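Local coordinates for NalD (Pseudomonas aeruginosa PAO1, PDB 5DAJ), which represses transcription of the MexAB-OprM multidrug efflux pump as a secondary TetR-family regulator, and binds novobiocin, which induces expression of the pump, at residues A[18-23]-A[106-111]; A[27-32]-A[115-120]; A[54-59]-A[122-127]. All blocks are in the same frame, centred on the assembly; numbering follows the deposited sequence.

Interaction 1 (A[18-23]-A[106-111]); sequences AAEELF and RRILTI
E20 and R107 form a salt bridge between helix 6-26 and helix 103-114. R107 NE donates to E20 OE2 at 2.7 Å. The bond is nearly straight, with an N-H...O angle of 165°. E20 OE2 lies in the guanidinium plane, at its edge, and is met on the anti side of the carboxylate. The carboxylate and guanidinium planes are 48° apart, and the side chains cross at about a right angle. R107 gets there by a bend at chi3, which turns NH2 toward the backbone of E21. E20 runs out extended from its helix to meet it. Its other oxygen, OE1, pairs with K104, so two cations share this buried carboxylate. Such charges would probably keep E20 ionised.

The tight side is apolar. I111 CD1 reaches the backbone of helix 6-26, 3.4 Å from E20 O. It also lies 3.7 Å from F23 CB. I111 CG2 comes near the same CB, so both ends of the isoleucine close on the root of F23. The ring itself leads away from helix 103-114. I108 CD1 sits 4.0 Å from E20 OE1 and lines one flank of the carboxylate.

The solvent side is looser. R107 NH2 rests 3.6 Å from E21 CA, but the E21 side chain heads away. Its OE2 stays 6.0 Å from R107 NH2, so the opposite charges do not touch.

The short axes approach to 9.8 Å and make an angle of 54°. Helix 54-63 packs against both: A19 touches L57 and M61, and I111 touches F58. Helix 33-40 covers A18 and L22, while helix 159-179 covers L109 and T110 on helix 103-114.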
ATOM      1  N   ALA A  18      18.465  16.780  -2.851  1.00 41.14           N
ATOM      2  CA  ALA A  18      19.251  15.910  -3.739  1.00 43.79           C
ATOM      3  C   ALA A  18      18.833  14.447  -3.626  1.00 44.11           C
ATOM      4  O   ALA A  18      18.535  13.797  -4.630  1.00 48.83           O
ATOM      5  CB  ALA A  18      20.735  16.039  -3.436  1.00 45.14           C
ATOM      6  N   ALA A  19      18.761  13.965  -2.392  1.00 39.80           N
ATOM      7  CA  ALA A  19      18.305  12.602  -2.109  1.00 41.14           C
ATOM      8  C   ALA A  19      16.871  12.342  -2.597  1.00 42.90           C
ATOM      9  O   ALA A  19      16.568  11.262  -3.122  1.00 43.45           O
ATOM     10  CB  ALA A  19      18.401  12.316  -0.618  1.00 45.22           C
ATOM     11  N   GLU A  20      15.992  13.322  -2.376  1.00 41.66           N
ATOM     12  CA  GLU A  20      14.587  13.246  -2.815  1.00 45.12           C
ATOM     13  C   GLU A  20      14.527  13.003  -4.321  1.00 48.88           C
ATOM     14  O   GLU A  20      13.868  12.074  -4.777  1.00 53.93           O
ATOM     15  CB  GLU A  20      13.833  14.523  -2.437  1.00 45.12           C
ATOM     16  CG  GLU A  20      12.357  14.558  -2.816  1.00 49.62           C
ATOM     17  CD  GLU A  20      11.707  15.905  -2.536  1.00 53.31           C
ATOM     18  OE1 GLU A  20      12.043  16.549  -1.522  1.00 50.49           O
ATOM     19  OE2 GLU A  20      10.842  16.324  -3.336  1.00 63.30           O
ATOM     20  N   GLU A  21      15.256  13.814  -5.077  1.00 47.69           N
ATOM     21  CA  GLU A  21      15.322  13.677  -6.545  1.00 43.94           C
ATOM     22  C   GLU A  21      15.929  12.328  -6.979  1.00 55.33           C
ATOM     23  O   GLU A  21      15.385  11.650  -7.862  1.00 57.55           O
ATOM     24  CB  GLU A  21      16.122  14.861  -7.125  1.00 60.04           C
ATOM     25  CG  GLU A  21      16.344  14.985  -8.587  1.00 71.22           C
ATOM     26  CD  GLU A  21      17.670  15.658  -8.929  1.00 83.03           C
ATOM     27  OE1 GLU A  21      18.711  14.994  -9.212  1.00105.33           O
ATOM     28  OE2 GLU A  21      17.666  16.889  -8.876  1.00 92.79           O
ATOM     29  N   LEU A  22      17.028  11.935  -6.337  1.00 51.09           N
ATOM     30  CA  LEU A  22      17.716  10.670  -6.674  1.00 53.24           C
ATOM     31  C   LEU A  22      16.889   9.430  -6.336  1.00 52.98           C
ATOM     32  O   LEU A  22      16.729   8.547  -7.184  1.00 56.75           O
ATOM     33  CB  LEU A  22      19.090  10.562  -6.009  1.00 52.98           C
ATOM     34  CG  LEU A  22      20.249  11.069  -6.870  1.00 56.65           C
ATOM     35  CD1 LEU A  22      20.422  12.568  -6.714  1.00 59.80           C
ATOM     36  CD2 LEU A  22      21.535  10.353  -6.504  1.00 63.55           C
ATOM     37  N   PHE A  23      16.386   9.367  -5.104  1.00 47.74           N
ATOM     38  CA  PHE A  23      15.502   8.272  -4.672  1.00 47.88           C
ATOM     39  C   PHE A  23      14.335   8.117  -5.634  1.00 54.35           C
ATOM     40  O   PHE A  23      14.004   7.002  -6.047  1.00 55.38           O
ATOM     41  CB  PHE A  23      14.923   8.513  -3.269  1.00 45.30           C
ATOM     42  CG  PHE A  23      15.910   8.385  -2.140  1.00 43.31           C
ATOM     43  CD1 PHE A  23      17.140   7.736  -2.286  1.00 43.77           C
ATOM     44  CD2 PHE A  23      15.577   8.885  -0.892  1.00 43.70           C
ATOM     45  CE1 PHE A  23      18.011   7.623  -1.221  1.00 43.17           C
ATOM     46  CE2 PHE A  23      16.451   8.777   0.182  1.00 42.27           C
ATOM     47  CZ  PHE A  23      17.667   8.142   0.018  1.00 41.13           C
ATOM     48  N   ARG A 106       3.699  14.590  -2.314  1.00 49.89           N
ATOM     49  CA  ARG A 106       3.477  13.612  -3.378  1.00 43.31           C
ATOM     50  C   ARG A 106       4.794  12.914  -3.723  1.00 51.16           C
ATOM     51  O   ARG A 106       4.849  11.688  -3.721  1.00 53.48           O
ATOM     52  CB  ARG A 106       2.878  14.271  -4.623  1.00 49.08           C
ATOM     53  CG  ARG A 106       2.463  13.298  -5.722  1.00 50.95           C
ATOM     54  CD  ARG A 106       2.215  14.015  -7.035  1.00 60.91           C
ATOM     55  NE  ARG A 106       1.512  15.294  -6.847  1.00 68.93           N
ATOM     56  CZ  ARG A 106       1.900  16.485  -7.316  1.00 71.43           C
ATOM     57  NH1 ARG A 106       2.993  16.630  -8.069  1.00 75.37           N
ATOM     58  NH2 ARG A 106       1.161  17.556  -7.044  1.00 79.20           N
ATOM     59  N   ARG A 107       5.837  13.701  -3.975  1.00 43.21           N
ATOM     60  CA  ARG A 107       7.157  13.166  -4.346  1.00 45.17           C
ATOM     61  C   ARG A 107       7.723  12.201  -3.287  1.00 43.08           C
ATOM     62  O   ARG A 107       8.114  11.075  -3.606  1.00 42.02           O
ATOM     63  CB  ARG A 107       8.160  14.297  -4.617  1.00 47.29           C
ATOM     64  CG  ARG A 107       7.863  15.096  -5.884  1.00 50.82           C
ATOM     65  CD  ARG A 107       8.709  16.369  -6.004  1.00 49.06           C
ATOM     66  NE  ARG A 107      10.148  16.111  -5.912  1.00 49.16           N
ATOM     67  CZ  ARG A 107      10.957  15.782  -6.923  1.00 50.81           C
ATOM     68  NH1 ARG A 107      10.513  15.669  -8.170  1.00 45.59           N
ATOM     69  NH2 ARG A 107      12.246  15.560  -6.688  1.00 59.11           N
ATOM     70  N   ILE A 108       7.724  12.644  -2.036  1.00 40.79           N
ATOM     71  CA  ILE A 108       8.277  11.861  -0.932  1.00 44.60           C
ATOM     72  C   ILE A 108       7.464  10.587  -0.654  1.00 46.99           C
ATOM     73  O   ILE A 108       8.039   9.531  -0.385  1.00 50.82           O
ATOM     74  CB  ILE A 108       8.418  12.713   0.351  1.00 45.39           C
ATOM     75  CG1 ILE A 108       9.562  13.720   0.167  1.00 46.21           C
ATOM     76  CG2 ILE A 108       8.701  11.838   1.569  1.00 42.75           C
ATOM     77  CD1 ILE A 108       9.619  14.814   1.210  1.00 47.26           C
ATOM     78  N   LEU A 109       6.140  10.686  -0.701  1.00 47.90           N
ATOM     79  CA  LEU A 109       5.284   9.508  -0.490  1.00 47.56           C
ATOM     80  C   LEU A 109       5.376   8.511  -1.637  1.00 47.82           C
ATOM     81  O   LEU A 109       5.278   7.304  -1.400  1.00 49.46           O
ATOM     82  CB  LEU A 109       3.825   9.885  -0.242  1.00 46.99           C
ATOM     83  CG  LEU A 109       3.547  10.544   1.104  1.00 49.23           C
ATOM     84  CD1 LEU A 109       2.073  10.874   1.176  1.00 56.91           C
ATOM     85  CD2 LEU A 109       3.921   9.676   2.289  1.00 50.85           C
ATOM     86  N   THR A 110       5.588   9.000  -2.859  1.00 43.76           N
ATOM     87  CA  THR A 110       5.835   8.105  -4.006  1.00 45.64           C
ATOM     88  C   THR A 110       7.137   7.347  -3.758  1.00 46.46           C
ATOM     89  O   THR A 110       7.231   6.161  -4.072  1.00 45.63           O
ATOM     90  CB  THR A 110       5.948   8.889  -5.383  1.00 46.06           C
ATOM     91  OG1 THR A 110       4.799   9.701  -5.625  1.00 52.67           O
ATOM     92  CG2 THR A 110       6.108   8.026  -6.624  1.00 45.70           C
ATOM     93  N   ILE A 111       8.126   8.010  -3.166  1.00 48.02           N
ATOM     94  CA  ILE A 111       9.364   7.308  -2.790  1.00 50.53           C
ATOM     95  C   ILE A 111       9.066   6.200  -1.773  1.00 49.74           C
ATOM     96  O   ILE A 111       9.467   5.046  -1.959  1.00 52.23           O
ATOM     97  CB  ILE A 111      10.429   8.250  -2.195  1.00 47.49           C
ATOM     98  CG1 ILE A 111      10.971   9.187  -3.266  1.00 47.86           C
ATOM     99  CG2 ILE A 111      11.570   7.443  -1.605  1.00 47.30           C
ATOM    100  CD1 ILE A 111      11.717  10.374  -2.705  1.00 46.87           C
TER

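Interaction 2 (A[27-32]-A[115-120]); sequences GVSHTS and RCEFTE
The carbonyl oxygen R115 O is held by two groups of the 27-32 loop. V28 N donates to R115 O at 2.9 Å. G27 CA adds a CA-H...O contact to R115 O at 3.4 Å. G27, just past helix 6-26, breaks from the helix with a positive phi. A type I beta turn from V28 to T31 follows and leads to S32, the N-cap of helix 33-40, where the predicted helix-turn-helix begins. T31 OG1 donates to G27 O at 2.6 Å and steadies the turn.

Next to the backbone bond, V28 and C116 pack side by side. V28 CG2 comes 3.4 Å from C116 CB. V28 CG1 is anti to its backbone N (chi1 172°), which leaves CG2 as the branch facing C116. The R115 side chain leads away from this contact, and its NH1 bonds to L24 O.

The loops also lie at the dimer interface. E117 OE1 accepts a hydrogen bond from S29 N of the second subunit, and the same bond recurs with the roles of the chains exchanged. S29 also packs on S29 of that subunit. The paired loops thus join the two subunits beside the predicted helix-turn-helix. Within one chain, S29 OG lies beside the E117 side chain, 3.2 Å from E117 CG.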
ATOM      1  N   GLY A  27      15.498   4.976  -7.275  1.00 55.57           N
ATOM      2  CA  GLY A  27      15.148   4.083  -6.171  1.00 56.96           C
ATOM      3  C   GLY A  27      16.141   4.238  -5.039  1.00 56.49           C
ATOM      4  O   GLY A  27      17.263   4.687  -5.252  1.00 66.99           O
ATOM      5  N   VAL A  28      15.740   3.843  -3.837  1.00 56.78           N
ATOM      6  CA  VAL A  28      16.566   4.013  -2.632  1.00 55.47           C
ATOM      7  C   VAL A  28      17.766   3.057  -2.596  1.00 57.81           C
ATOM      8  O   VAL A  28      18.868   3.470  -2.246  1.00 54.66           O
ATOM      9  CB  VAL A  28      15.725   3.864  -1.338  1.00 52.54           C
ATOM     10  CG1 VAL A  28      16.599   3.832  -0.086  1.00 36.60           C
ATOM     11  CG2 VAL A  28      14.735   5.014  -1.228  1.00 53.00           C
ATOM     12  N   SER A  29      17.535   1.791  -2.931  1.00 66.07           N
ATOM     13  CA  SER A  29      18.588   0.757  -2.954  1.00 70.41           C
ATOM     14  C   SER A  29      19.768   1.149  -3.839  1.00 68.36           C
ATOM     15  O   SER A  29      20.924   1.088  -3.420  1.00 70.98           O
ATOM     16  CB  SER A  29      18.021  -0.570  -3.463  1.00 80.06           C
ATOM     17  OG  SER A  29      17.164  -1.141  -2.502  1.00 91.62           O
ATOM     18  N   HIS A  30      19.440   1.550  -5.064  1.00 70.79           N
ATOM     19  CA  HIS A  30      20.420   1.962  -6.080  1.00 71.66           C
ATOM     20  C   HIS A  30      20.930   3.406  -5.915  1.00 62.12           C
ATOM     21  O   HIS A  30      21.626   3.915  -6.792  1.00 76.57           O
ATOM     22  CB  HIS A  30      19.827   1.760  -7.490  1.00 79.40           C
ATOM     23  CG  HIS A  30      19.577   0.324  -7.838  1.00 94.74           C
ATOM     24  ND1 HIS A  30      20.581  -0.623  -7.867  1.00101.05           N
ATOM     25  CD2 HIS A  30      18.439  -0.326  -8.181  1.00 99.55           C
ATOM     26  CE1 HIS A  30      20.070  -1.793  -8.208  1.00108.16           C
ATOM     27  NE2 HIS A  30      18.773  -1.640  -8.404  1.00107.92           N
ATOM     28  N   THR A  31      20.577   4.059  -4.807  1.00 53.96           N
ATOM     29  CA  THR A  31      21.086   5.389  -4.468  1.00 51.39           C
ATOM     30  C   THR A  31      21.971   5.303  -3.228  1.00 51.34           C
ATOM     31  O   THR A  31      21.516   4.922  -2.143  1.00 55.80           O
ATOM     32  CB  THR A  31      19.957   6.399  -4.194  1.00 48.62           C
ATOM     33  OG1 THR A  31      19.104   6.472  -5.339  1.00 48.37           O
ATOM     34  CG2 THR A  31      20.524   7.799  -3.911  1.00 43.95           C
ATOM     35  N   SER A  32      23.230   5.688  -3.398  1.00 49.20           N
ATOM     36  CA  SER A  32      24.209   5.678  -2.319  1.00 50.01           C
ATOM     37  C   SER A  32      24.357   7.061  -1.699  1.00 48.12           C
ATOM     38  O   SER A  32      23.918   8.072  -2.261  1.00 49.36           O
ATOM     39  CB  SER A  32      25.566   5.227  -2.858  1.00 51.16           C
ATOM     40  OG  SER A  32      26.115   6.220  -3.703  1.00 52.65           O
ATOM     41  N   ARG A 115       9.342   3.537  -4.440  1.00 51.34           N
ATOM     42  CA  ARG A 115      10.744   3.562  -4.812  1.00 57.13           C
ATOM     43  C   ARG A 115      11.678   3.097  -3.695  1.00 57.35           C
ATOM     44  O   ARG A 115      12.850   3.460  -3.702  1.00 61.40           O
ATOM     45  CB  ARG A 115      11.145   4.973  -5.237  1.00 60.50           C
ATOM     46  CG  ARG A 115      10.319   5.577  -6.356  1.00 65.42           C
ATOM     47  CD  ARG A 115      10.659   4.984  -7.713  1.00 70.38           C
ATOM     48  NE  ARG A 115       9.460   4.837  -8.531  1.00 73.04           N
ATOM     49  CZ  ARG A 115       8.826   5.826  -9.160  1.00 76.77           C
ATOM     50  NH1 ARG A 115       9.259   7.081  -9.094  1.00 70.22           N
ATOM     51  NH2 ARG A 115       7.735   5.552  -9.866  1.00 96.98           N
ATOM     52  N   CYS A 116      11.196   2.290  -2.751  1.00 53.99           N
ATOM     53  CA  CYS A 116      12.089   1.731  -1.737  1.00 59.80           C
ATOM     54  C   CYS A 116      11.651   0.392  -1.162  1.00 58.33           C
ATOM     55  O   CYS A 116      10.477   0.113  -1.019  1.00 57.84           O
ATOM     56  CB  CYS A 116      12.349   2.735  -0.620  1.00 58.10           C
ATOM     57  SG  CYS A 116      11.203   2.684   0.739  1.00 66.29           S
ATOM     58  N   GLU A 117      12.640  -0.430  -0.841  1.00 61.38           N
ATOM     59  CA  GLU A 117      12.419  -1.774  -0.330  1.00 62.03           C
ATOM     60  C   GLU A 117      12.989  -1.839   1.072  1.00 57.46           C
ATOM     61  O   GLU A 117      14.121  -1.421   1.306  1.00 58.67           O
ATOM     62  CB  GLU A 117      13.034  -2.856  -1.250  1.00 67.19           C
ATOM     63  CG  GLU A 117      14.443  -2.598  -1.766  1.00 68.02           C
ATOM     64  CD  GLU A 117      14.913  -3.640  -2.767  1.00 75.12           C
ATOM     65  OE1 GLU A 117      14.208  -3.881  -3.769  1.00 81.38           O
ATOM     66  OE2 GLU A 117      15.994  -4.231  -2.562  1.00 80.94           O
ATOM     67  N   PHE A 118      12.205  -2.389   1.994  1.00 54.97           N
ATOM     68  CA  PHE A 118      12.573  -2.416   3.408  1.00 58.70           C
ATOM     69  C   PHE A 118      13.392  -3.647   3.775  1.00 60.30           C
ATOM     70  O   PHE A 118      12.905  -4.614   4.356  1.00 54.42           O
ATOM     71  CB  PHE A 118      11.334  -2.254   4.265  1.00 58.39           C
ATOM     72  CG  PHE A 118      10.703  -0.910   4.111  1.00 61.28           C
ATOM     73  CD1 PHE A 118      11.190   0.185   4.822  1.00 58.89           C
ATOM     74  CD2 PHE A 118       9.666  -0.714   3.216  1.00 64.06           C
ATOM     75  CE1 PHE A 118      10.633   1.445   4.669  1.00 58.19           C
ATOM     76  CE2 PHE A 118       9.107   0.542   3.064  1.00 54.48           C
ATOM     77  CZ  PHE A 118       9.592   1.616   3.796  1.00 47.36           C
ATOM     78  N   THR A 119      14.649  -3.586   3.349  1.00 64.37           N
ATOM     79  CA  THR A 119      15.715  -4.480   3.774  1.00 68.10           C
ATOM     80  C   THR A 119      16.195  -4.181   5.188  1.00 71.54           C
ATOM     81  O   THR A 119      15.661  -3.310   5.836  1.00 64.78           O
ATOM     82  CB  THR A 119      16.939  -4.327   2.846  1.00 73.30           C
ATOM     83  OG1 THR A 119      17.198  -2.946   2.488  1.00 80.70           O
ATOM     84  CG2 THR A 119      16.706  -5.130   1.610  1.00 79.32           C
ATOM     85  N   GLU A 120      17.196  -4.926   5.661  1.00 81.74           N
ATOM     86  CA  GLU A 120      17.914  -4.601   6.907  1.00 87.36           C
ATOM     87  C   GLU A 120      18.469  -3.171   6.945  1.00 78.29           C
ATOM     88  O   GLU A 120      18.344  -2.499   7.961  1.00 75.35           O
ATOM     89  CB  GLU A 120      19.070  -5.583   7.153  1.00 95.31           C
ATOM     90  CG  GLU A 120      19.653  -5.522   8.561  1.00100.77           C
ATOM     91  CD  GLU A 120      18.942  -6.445   9.534  1.00115.95           C
ATOM     92  OE1 GLU A 120      19.066  -7.679   9.382  1.00133.41           O
ATOM     93  OE2 GLU A 120      18.269  -5.938  10.457  1.00117.53           O
TER

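Interaction 3 (A[54-59]-A[122-127]); sequences KAHLFN and LREAQE
The F58 ring meets L122 on one face and A125 at its edge. L122 CD2 lies over that face, offset toward the rim, 4.1 Å from F58 CD2. A125 CB is near the ring plane, 3.6 Å from the same CD2. The F58 and L122 side chains cross at about a right angle. F58 CG is anti to its backbone N (chi1 -177°), which carries the ring toward L122 and A125. The H56 ring has E124 OE2 at its edge, 3.3 Å from H56 CD2. The ring and carboxylate planes are 36° apart. H56 ND1 is bonded to F51 O, which helps fix the ring's rotation.

Two alanines let the backbones come close. A55 CB is 4.0 Å from E124 CB and equally near L122 CA. A125 CB lies 3.9 Å from A55 O. N59 ND2 closes the far end, 3.6 Å from A125 CA. No hydrogen bond joins the two segments, and the short axes pass 8.0 Å apart at 34°. A salt bridge lies just beyond, from K54 NZ to E121.

F58 also touches I111 and L112, so it is packed between helices 103-114 and 123-145. This fits the TetR fold, in which the helix after the helix-turn-helix links the DNA-binding domain to the ligand-binding core.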
ATOM      1  N   LYS A  54      21.917   5.908   5.750  1.00 49.95           N
ATOM      2  CA  LYS A  54      20.853   6.070   4.755  1.00 47.94           C
ATOM      3  C   LYS A  54      19.452   6.022   5.370  1.00 45.81           C
ATOM      4  O   LYS A  54      18.568   6.769   4.962  1.00 47.69           O
ATOM      5  CB  LYS A  54      20.968   5.010   3.641  1.00 50.82           C
ATOM      6  CG  LYS A  54      20.204   5.386   2.375  1.00 51.83           C
ATOM      7  CD  LYS A  54      20.004   4.231   1.421  1.00 51.21           C
ATOM      8  CE  LYS A  54      21.292   3.782   0.786  1.00 54.93           C
ATOM      9  NZ  LYS A  54      21.019   2.829  -0.324  1.00 62.10           N
ATOM     10  N   ALA A  55      19.243   5.109   6.314  1.00 49.13           N
ATOM     11  CA  ALA A  55      17.929   4.919   6.969  1.00 49.06           C
ATOM     12  C   ALA A  55      17.497   6.150   7.735  1.00 49.52           C
ATOM     13  O   ALA A  55      16.331   6.541   7.688  1.00 51.67           O
ATOM     14  CB  ALA A  55      17.948   3.714   7.898  1.00 44.68           C
ATOM     15  N   HIS A  56      18.446   6.746   8.446  1.00 52.01           N
ATOM     16  CA  HIS A  56      18.184   7.960   9.214  1.00 52.49           C
ATOM     17  C   HIS A  56      17.909   9.140   8.297  1.00 52.10           C
ATOM     18  O   HIS A  56      17.052   9.961   8.600  1.00 53.05           O
ATOM     19  CB  HIS A  56      19.351   8.300  10.125  1.00 53.46           C
ATOM     20  CG  HIS A  56      19.059   9.407  11.090  1.00 55.44           C
ATOM     21  ND1 HIS A  56      19.741  10.604  11.072  1.00 61.51           N
ATOM     22  CD2 HIS A  56      18.147   9.510  12.086  1.00 57.49           C
ATOM     23  CE1 HIS A  56      19.277  11.390  12.027  1.00 59.55           C
ATOM     24  NE2 HIS A  56      18.307  10.751  12.655  1.00 56.75           N
ATOM     25  N   LEU A  57      18.656   9.212   7.194  1.00 50.38           N
ATOM     26  CA  LEU A  57      18.452  10.237   6.165  1.00 49.48           C
ATOM     27  C   LEU A  57      17.026  10.150   5.632  1.00 48.15           C
ATOM     28  O   LEU A  57      16.283  11.129   5.625  1.00 44.71           O
ATOM     29  CB  LEU A  57      19.448  10.061   5.017  1.00 47.45           C
ATOM     30  CG  LEU A  57      19.551  11.224   4.029  1.00 51.73           C
ATOM     31  CD1 LEU A  57      20.924  11.254   3.379  1.00 53.98           C
ATOM     32  CD2 LEU A  57      18.482  11.173   2.945  1.00 55.13           C
ATOM     33  N   PHE A  58      16.657   8.945   5.216  1.00 50.07           N
ATOM     34  CA  PHE A  58      15.317   8.647   4.700  1.00 51.60           C
ATOM     35  C   PHE A  58      14.223   9.051   5.691  1.00 50.15           C
ATOM     36  O   PHE A  58      13.194   9.587   5.306  1.00 56.52           O
ATOM     37  CB  PHE A  58      15.216   7.156   4.385  1.00 50.92           C
ATOM     38  CG  PHE A  58      13.910   6.744   3.778  1.00 47.19           C
ATOM     39  CD1 PHE A  58      13.614   7.063   2.480  1.00 52.74           C
ATOM     40  CD2 PHE A  58      12.991   6.028   4.507  1.00 50.92           C
ATOM     41  CE1 PHE A  58      12.417   6.667   1.910  1.00 54.16           C
ATOM     42  CE2 PHE A  58      11.789   5.634   3.947  1.00 55.22           C
ATOM     43  CZ  PHE A  58      11.504   5.955   2.637  1.00 51.38           C
ATOM     44  N   ASN A  59      14.474   8.791   6.965  1.00 49.23           N
ATOM     45  CA  ASN A  59      13.536   9.116   8.035  1.00 53.17           C
ATOM     46  C   ASN A  59      13.365  10.624   8.256  1.00 56.77           C
ATOM     47  O   ASN A  59      12.244  11.107   8.471  1.00 59.27           O
ATOM     48  CB  ASN A  59      13.986   8.457   9.340  1.00 56.15           C
ATOM     49  CG  ASN A  59      12.830   7.905  10.139  1.00 64.58           C
ATOM     50  OD1 ASN A  59      12.673   8.220  11.298  1.00 77.98           O
ATOM     51  ND2 ASN A  59      12.001   7.081   9.513  1.00 76.08           N
ATOM     52  N   LEU A 122      17.410  -0.468   5.849  1.00 69.64           N
ATOM     53  CA  LEU A 122      16.342   0.484   6.191  1.00 68.58           C
ATOM     54  C   LEU A 122      15.473   0.044   7.381  1.00 68.69           C
ATOM     55  O   LEU A 122      14.320   0.449   7.501  1.00 68.93           O
ATOM     56  CB  LEU A 122      15.471   0.763   4.961  1.00 68.83           C
ATOM     57  CG  LEU A 122      16.132   1.641   3.886  1.00 72.50           C
ATOM     58  CD1 LEU A 122      16.464   0.827   2.645  1.00 81.52           C
ATOM     59  CD2 LEU A 122      15.230   2.796   3.520  1.00 68.70           C
ATOM     60  N   ARG A 123      16.039  -0.768   8.271  1.00 76.33           N
ATOM     61  CA  ARG A 123      15.324  -1.258   9.466  1.00 74.84           C
ATOM     62  C   ARG A 123      14.778  -0.106  10.306  1.00 67.62           C
ATOM     63  O   ARG A 123      13.606  -0.101  10.677  1.00 68.73           O
ATOM     64  CB  ARG A 123      16.250  -2.109  10.341  1.00 74.68           C
ATOM     65  CG  ARG A 123      15.537  -2.946  11.393  1.00 85.99           C
ATOM     66  CD  ARG A 123      15.210  -4.330  10.858  1.00100.23           C
ATOM     67  NE  ARG A 123      14.610  -5.194  11.870  1.00117.64           N
ATOM     68  CZ  ARG A 123      14.313  -6.482  11.692  1.00123.26           C
ATOM     69  NH1 ARG A 123      14.550  -7.086  10.526  1.00133.75           N
ATOM     70  NH2 ARG A 123      13.770  -7.176  12.688  1.00132.32           N
ATOM     71  N   GLU A 124      15.647   0.860  10.591  1.00 65.77           N
ATOM     72  CA  GLU A 124      15.307   2.047  11.404  1.00 63.29           C
ATOM     73  C   GLU A 124      14.127   2.838  10.843  1.00 63.10           C
ATOM     74  O   GLU A 124      13.253   3.287  11.593  1.00 68.89           O
ATOM     75  CB  GLU A 124      16.517   2.981  11.512  1.00 54.00           C
ATOM     76  CG  GLU A 124      16.282   4.240  12.343  1.00 63.38           C
ATOM     77  CD  GLU A 124      17.443   5.219  12.285  1.00 79.97           C
ATOM     78  OE1 GLU A 124      18.598   4.812  12.003  1.00 92.48           O
ATOM     79  OE2 GLU A 124      17.200   6.412  12.529  1.00 79.74           O
ATOM     80  N   ALA A 125      14.126   3.003   9.526  1.00 66.53           N
ATOM     81  CA  ALA A 125      13.062   3.734   8.833  1.00 63.26           C
ATOM     82  C   ALA A 125      11.712   3.041   8.927  1.00 62.06           C
ATOM     83  O   ALA A 125      10.689   3.689   9.165  1.00 61.69           O
ATOM     84  CB  ALA A 125      13.424   3.926   7.377  1.00 68.13           C
ATOM     85  N   GLN A 126      11.724   1.726   8.746  1.00 59.41           N
ATOM     86  CA  GLN A 126      10.520   0.914   8.896  1.00 63.16           C
ATOM     87  C   GLN A 126       9.960   0.959  10.323  1.00 63.29           C
ATOM     88  O   GLN A 126       8.749   1.092  10.516  1.00 67.43           O
ATOM     89  CB  GLN A 126      10.786  -0.544   8.501  1.00 69.91           C
ATOM     90  CG  GLN A 126       9.571  -1.450   8.668  1.00 76.77           C
ATOM     91  CD  GLN A 126       9.685  -2.758   7.909  1.00 85.85           C
ATOM     92  OE1 GLN A 126       8.824  -3.088   7.087  1.00104.14           O
ATOM     93  NE2 GLN A 126      10.744  -3.521   8.190  1.00 75.57           N
ATOM     94  N   GLU A 127      10.841   0.815  11.308  1.00 60.85           N
ATOM     95  CA  GLU A 127      10.438   0.849  12.721  1.00 61.92           C
ATOM     96  C   GLU A 127       9.698   2.143  13.059  1.00 65.78           C
ATOM     97  O   GLU A 127       8.607   2.108  13.640  1.00 71.38           O
ATOM     98  CB  GLU A 127      11.647   0.669  13.648  1.00 54.01           C
ATOM     99  CG  GLU A 127      12.137  -0.775  13.741  1.00 72.21           C
ATOM    100  CD  GLU A 127      13.449  -0.936  14.501  1.00 79.86           C
ATOM    101  OE1 GLU A 127      14.192   0.055  14.682  1.00 72.98           O
ATOM    102  OE2 GLU A 127      13.746  -2.075  14.919  1.00 95.29           O
TER

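How the interactions relate
From the N terminus the chain passes 18-23, 27-32 and 54-59, then 106-111, 115-120 and 122-127 in the same order. Interactions 1 and 2 each close a loop of 82 residues, and interaction 3 closes one of 62. The three loops cross one another and none nests. Every contact joins the N-terminal DNA-binding part to the C-terminal regulatory part. Interaction 1 ties the first helix to helix 103-114, interaction 2 joins the loops that follow them, and interaction 3 joins helix 54-63 to helix 123-145, which follows helix 103-114. F23 packs on V28 and F58, and K54 NZ reaches V28 O, so the three form one continuous interface.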